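Local coordinates for structural protein (unclassified Rudivirus, PDB 6WQ0) that self-assembles into the helical nucleocapsid of a rod-shaped archaeal virus, wrapping around the viral DNA and holding it in the A-form, at residues 54-59 and 79-84. Residues are numbered along the deposited sequence; the frame is centred on the assembly and turned at random.
Sequences SVNEQV and YGLKVA. With nucleotides of chain A.
Val55 and Leu81 mark the nearest backbone approach of two helical segments, their CA atoms 6.9 Å apart, where residues 54-59 and 79-84 run in roughly opposite directions, their axes 9.7 Å apart at closest and inclined at 139°. No hydrogen bond links the two segments; the contact is largely apolar, with the Asn56 side chain at one margin and Val55 at its centre, its two methyls divided between different partners. With CG1 anti to the backbone N (chi1 162°), that methyl meets the CD2 methyl of Leu81 and also lies over the backbone of Gly80. Gly80, having no side chain, offers bare main chain here, and Val55 CG1 rests directly on it, 4.1 Å from Gly80 C. The other branch, Val55 CG2, reaches the CB of Ala84, one helical turn beyond Gly80, at 4.1 Å.

Leu81 has a different neighbour for each methyl. CD2 turns to helix 50-64, where it meets Val55 and the end of the Asn56 side chain, while Leu81 CD1 packs against the sugar of DA145 of chain A, 3.7 Å from its C1' atom. The CB of Leu81 also lies beside this sugar, so one residue joins the interhelical core to the DNA backbone. Next to it, the bent aliphatic chain of Lys82 passes beside the phosphate of the same nucleotide through CD and CE. Its NZ makes a weak hydrogen bond to Tyr106 OH of a second subunit, and the side chain also packs on another phosphate of the DNA.

Helix 115-126 packs on the same face of helix 50-64, Ile125 on Val55 and Val121 on Val59, and Phe52 of helix 50-64 adds to the packing on Leu81 and Ala84. Tyr79 and Lys82 extend helix 71-89 onto helix 94-111, placing the pair within the all-helical bundle that faces the DNA.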
ATOM      1  N   SER C  54     -35.332 -67.511 -30.673  1.00 20.40           N
ATOM      2  CA  SER C  54     -35.516 -68.956 -30.713  1.00 20.40           C
ATOM      3  C   SER C  54     -36.196 -69.395 -32.003  1.00 20.40           C
ATOM      4  O   SER C  54     -35.866 -70.448 -32.560  1.00 20.40           O
ATOM      5  CB  SER C  54     -36.311 -69.412 -29.494  1.00 20.40           C
ATOM      6  OG  SER C  54     -37.618 -68.876 -29.509  1.00 20.40           O
ATOM      7  N   VAL C  55     -37.148 -68.601 -32.496  1.00 20.68           N
ATOM      8  CA  VAL C  55     -37.773 -68.898 -33.779  1.00 20.68           C
ATOM      9  C   VAL C  55     -36.742 -68.836 -34.894  1.00 20.68           C
ATOM     10  O   VAL C  55     -36.742 -69.669 -35.806  1.00 20.68           O
ATOM     11  CB  VAL C  55     -38.950 -67.939 -34.043  1.00 20.68           C
ATOM     12  CG1 VAL C  55     -39.323 -67.934 -35.515  1.00 20.68           C
ATOM     13  CG2 VAL C  55     -40.139 -68.321 -33.203  1.00 20.68           C
ATOM     14  N   ASN C  56     -35.846 -67.851 -34.842  1.00 20.52           N
ATOM     15  CA  ASN C  56     -34.779 -67.767 -35.834  1.00 20.52           C
ATOM     16  C   ASN C  56     -33.955 -69.046 -35.863  1.00 20.52           C
ATOM     17  O   ASN C  56     -33.731 -69.633 -36.928  1.00 20.52           O
ATOM     18  CB  ASN C  56     -33.885 -66.565 -35.540  1.00 20.52           C
ATOM     19  CG  ASN C  56     -34.387 -65.295 -36.179  1.00 20.52           C
ATOM     20  OD1 ASN C  56     -34.944 -65.316 -37.269  1.00 20.52           O
ATOM     21  ND2 ASN C  56     -34.183 -64.176 -35.503  1.00 20.52           N
ATOM     22  N   GLU C  57     -33.512 -69.505 -34.690  1.00 22.27           N
ATOM     23  CA  GLU C  57     -32.661 -70.694 -34.635  1.00 22.27           C
ATOM     24  C   GLU C  57     -33.399 -71.947 -35.105  1.00 22.27           C
ATOM     25  O   GLU C  57     -32.848 -72.753 -35.870  1.00 22.27           O
ATOM     26  CB  GLU C  57     -32.127 -70.871 -33.220  1.00 22.27           C
ATOM     27  CG  GLU C  57     -31.311 -69.682 -32.756  1.00 22.27           C
ATOM     28  CD  GLU C  57     -31.200 -69.584 -31.252  1.00 22.27           C
ATOM     29  OE1 GLU C  57     -31.756 -70.456 -30.552  1.00 22.27           O
ATOM     30  OE2 GLU C  57     -30.559 -68.628 -30.769  1.00 22.27           O
ATOM     31  N   GLN C  58     -34.652 -72.120 -34.679  1.00 23.55           N
ATOM     32  CA  GLN C  58     -35.410 -73.301 -35.084  1.00 23.55           C
ATOM     33  C   GLN C  58     -35.708 -73.302 -36.579  1.00 23.55           C
ATOM     34  O   GLN C  58     -35.601 -74.343 -37.239  1.00 23.55           O
ATOM     35  CB  GLN C  58     -36.705 -73.382 -34.288  1.00 23.55           C
ATOM     36  CG  GLN C  58     -36.507 -73.695 -32.836  1.00 23.55           C
ATOM     37  CD  GLN C  58     -37.777 -74.148 -32.180  1.00 23.55           C
ATOM     38  OE1 GLN C  58     -38.816 -73.507 -32.310  1.00 23.55           O
ATOM     39  NE2 GLN C  58     -37.711 -75.270 -31.478  1.00 23.55           N
ATOM     40  N   VAL C  59     -36.100 -72.154 -37.133  1.00 22.67           N
ATOM     41  CA  VAL C  59     -36.394 -72.095 -38.558  1.00 22.67           C
ATOM     42  C   VAL C  59     -35.130 -72.308 -39.374  1.00 22.67           C
ATOM     43  O   VAL C  59     -35.177 -72.919 -40.442  1.00 22.67           O
ATOM     44  CB  VAL C  59     -37.090 -70.766 -38.912  1.00 22.67           C
ATOM     45  CG1 VAL C  59     -37.235 -70.622 -40.412  1.00 22.67           C
ATOM     46  CG2 VAL C  59     -38.450 -70.691 -38.253  1.00 22.67           C
ATOM     47  N   TYR C  79     -41.509 -65.202 -42.897  1.00 21.86           N
ATOM     48  CA  TYR C  79     -42.774 -65.857 -42.597  1.00 21.86           C
ATOM     49  C   TYR C  79     -42.790 -66.326 -41.154  1.00 21.86           C
ATOM     50  O   TYR C  79     -43.699 -65.981 -40.388  1.00 21.86           O
ATOM     51  CB  TYR C  79     -43.010 -67.028 -43.548  1.00 21.86           C
ATOM     52  CG  TYR C  79     -44.206 -67.873 -43.186  1.00 21.86           C
ATOM     53  CD1 TYR C  79     -45.487 -67.483 -43.542  1.00 21.86           C
ATOM     54  CD2 TYR C  79     -44.058 -69.064 -42.488  1.00 21.86           C
ATOM     55  CE1 TYR C  79     -46.576 -68.248 -43.211  1.00 21.86           C
ATOM     56  CE2 TYR C  79     -45.144 -69.831 -42.155  1.00 21.86           C
ATOM     57  CZ  TYR C  79     -46.399 -69.421 -42.520  1.00 21.86           C
ATOM     58  OH  TYR C  79     -47.481 -70.194 -42.185  1.00 21.86           O
ATOM     59  N   GLY C  80     -41.739 -67.039 -40.745  1.00 20.32           N
ATOM     60  CA  GLY C  80     -41.684 -67.518 -39.379  1.00 20.32           C
ATOM     61  C   GLY C  80     -41.888 -66.399 -38.385  1.00 20.32           C
ATOM     62  O   GLY C  80     -42.779 -66.468 -37.535  1.00 20.32           O
ATOM     63  N   LEU C  81     -41.124 -65.315 -38.531  1.00 19.45           N
ATOM     64  CA  LEU C  81     -41.246 -64.228 -37.573  1.00 19.45           C
ATOM     65  C   LEU C  81     -42.650 -63.658 -37.597  1.00 19.45           C
ATOM     66  O   LEU C  81     -43.257 -63.463 -36.539  1.00 19.45           O
ATOM     67  CB  LEU C  81     -40.210 -63.148 -37.864  1.00 19.45           C
ATOM     68  CG  LEU C  81     -38.744 -63.555 -37.731  1.00 19.45           C
ATOM     69  CD1 LEU C  81     -37.851 -62.415 -38.153  1.00 19.45           C
ATOM     70  CD2 LEU C  81     -38.433 -63.984 -36.317  1.00 19.45           C
ATOM     71  N   LYS C  82     -43.206 -63.480 -38.797  1.00 19.70           N
ATOM     72  CA  LYS C  82     -44.581 -63.024 -38.924  1.00 19.70           C
ATOM     73  C   LYS C  82     -45.513 -63.891 -38.092  1.00 19.70           C
ATOM     74  O   LYS C  82     -46.265 -63.378 -37.256  1.00 19.70           O
ATOM     75  CB  LYS C  82     -44.986 -63.035 -40.397  1.00 19.70           C
ATOM     76  CG  LYS C  82     -46.215 -62.238 -40.730  1.00 19.70           C
ATOM     77  CD  LYS C  82     -45.956 -60.764 -40.700  1.00 19.70           C
ATOM     78  CE  LYS C  82     -47.145 -59.981 -41.201  1.00 19.70           C
ATOM     79  NZ  LYS C  82     -47.356 -60.243 -42.638  1.00 19.70           N
ATOM     80  N   VAL C  83     -45.420 -65.213 -38.250  1.00 20.00           N
ATOM     81  CA  VAL C  83     -46.291 -66.106 -37.493  1.00 20.00           C
ATOM     82  C   VAL C  83     -46.100 -65.889 -36.001  1.00 20.00           C
ATOM     83  O   VAL C  83     -47.074 -65.742 -35.253  1.00 20.00           O
ATOM     84  CB  VAL C  83     -46.034 -67.569 -37.888  1.00 20.00           C
ATOM     85  CG1 VAL C  83     -46.780 -68.494 -36.961  1.00 20.00           C
ATOM     86  CG2 VAL C  83     -46.452 -67.809 -39.318  1.00 20.00           C
ATOM     87  N   ALA C  84     -44.843 -65.821 -35.552  1.00 19.34           N
ATOM     88  CA  ALA C  84     -44.593 -65.613 -34.134  1.00 19.34           C
ATOM     89  C   ALA C  84     -45.234 -64.324 -33.655  1.00 19.34           C
ATOM     90  O   ALA C  84     -45.829 -64.292 -32.572  1.00 19.34           O
ATOM     91  CB  ALA C  84     -43.092 -65.607 -33.862  1.00 19.34           C
TER
ATOM     92  P    DA A 145     -43.513 -58.176 -39.609  1.00 16.44           P
ATOM     93  OP1  DA A 145     -44.915 -58.322 -39.211  1.00 16.44           O
ATOM     94  OP2  DA A 145     -43.049 -56.905 -40.181  1.00 16.44           O
ATOM     95  O5'  DA A 145     -42.590 -58.475 -38.352  1.00 16.44           O
ATOM     96  C5'  DA A 145     -42.804 -59.620 -37.564  1.00 16.44           C
ATOM     97  C4'  DA A 145     -41.630 -59.858 -36.640  1.00 16.44           C
ATOM     98  O4'  DA A 145     -40.414 -59.864 -37.413  1.00 16.44           O
ATOM     99  C3'  DA A 145     -41.386 -58.780 -35.611  1.00 16.44           C
ATOM    100  O3'  DA A 145     -42.227 -58.955 -34.494  1.00 16.44           O
ATOM    101  C2'  DA A 145     -39.934 -59.035 -35.253  1.00 16.44           C
ATOM    102  C1'  DA A 145     -39.345 -59.407 -36.606  1.00 16.44           C
ATOM    103  N9   DA A 145     -38.671 -58.299 -37.278  1.00 16.44           N
ATOM    104  C8   DA A 145     -39.068 -57.639 -38.403  1.00 16.44           C
ATOM    105  N7   DA A 145     -38.253 -56.685 -38.769  1.00 16.44           N
ATOM    106  C5   DA A 145     -37.251 -56.728 -37.819  1.00 16.44           C
ATOM    107  C6   DA A 145     -36.084 -55.974 -37.641  1.00 16.44           C
ATOM    108  N6   DA A 145     -35.714 -54.989 -38.457  1.00 16.44           N
ATOM    109  N1   DA A 145     -35.298 -56.281 -36.588  1.00 16.44           N
ATOM    110  C2   DA A 145     -35.672 -57.268 -35.778  1.00 16.44           C
ATOM    111  N3   DA A 145     -36.742 -58.040 -35.847  1.00 16.44           N
ATOM    112  C4   DA A 145     -37.494 -57.718 -36.901  1.00 16.44           C
TER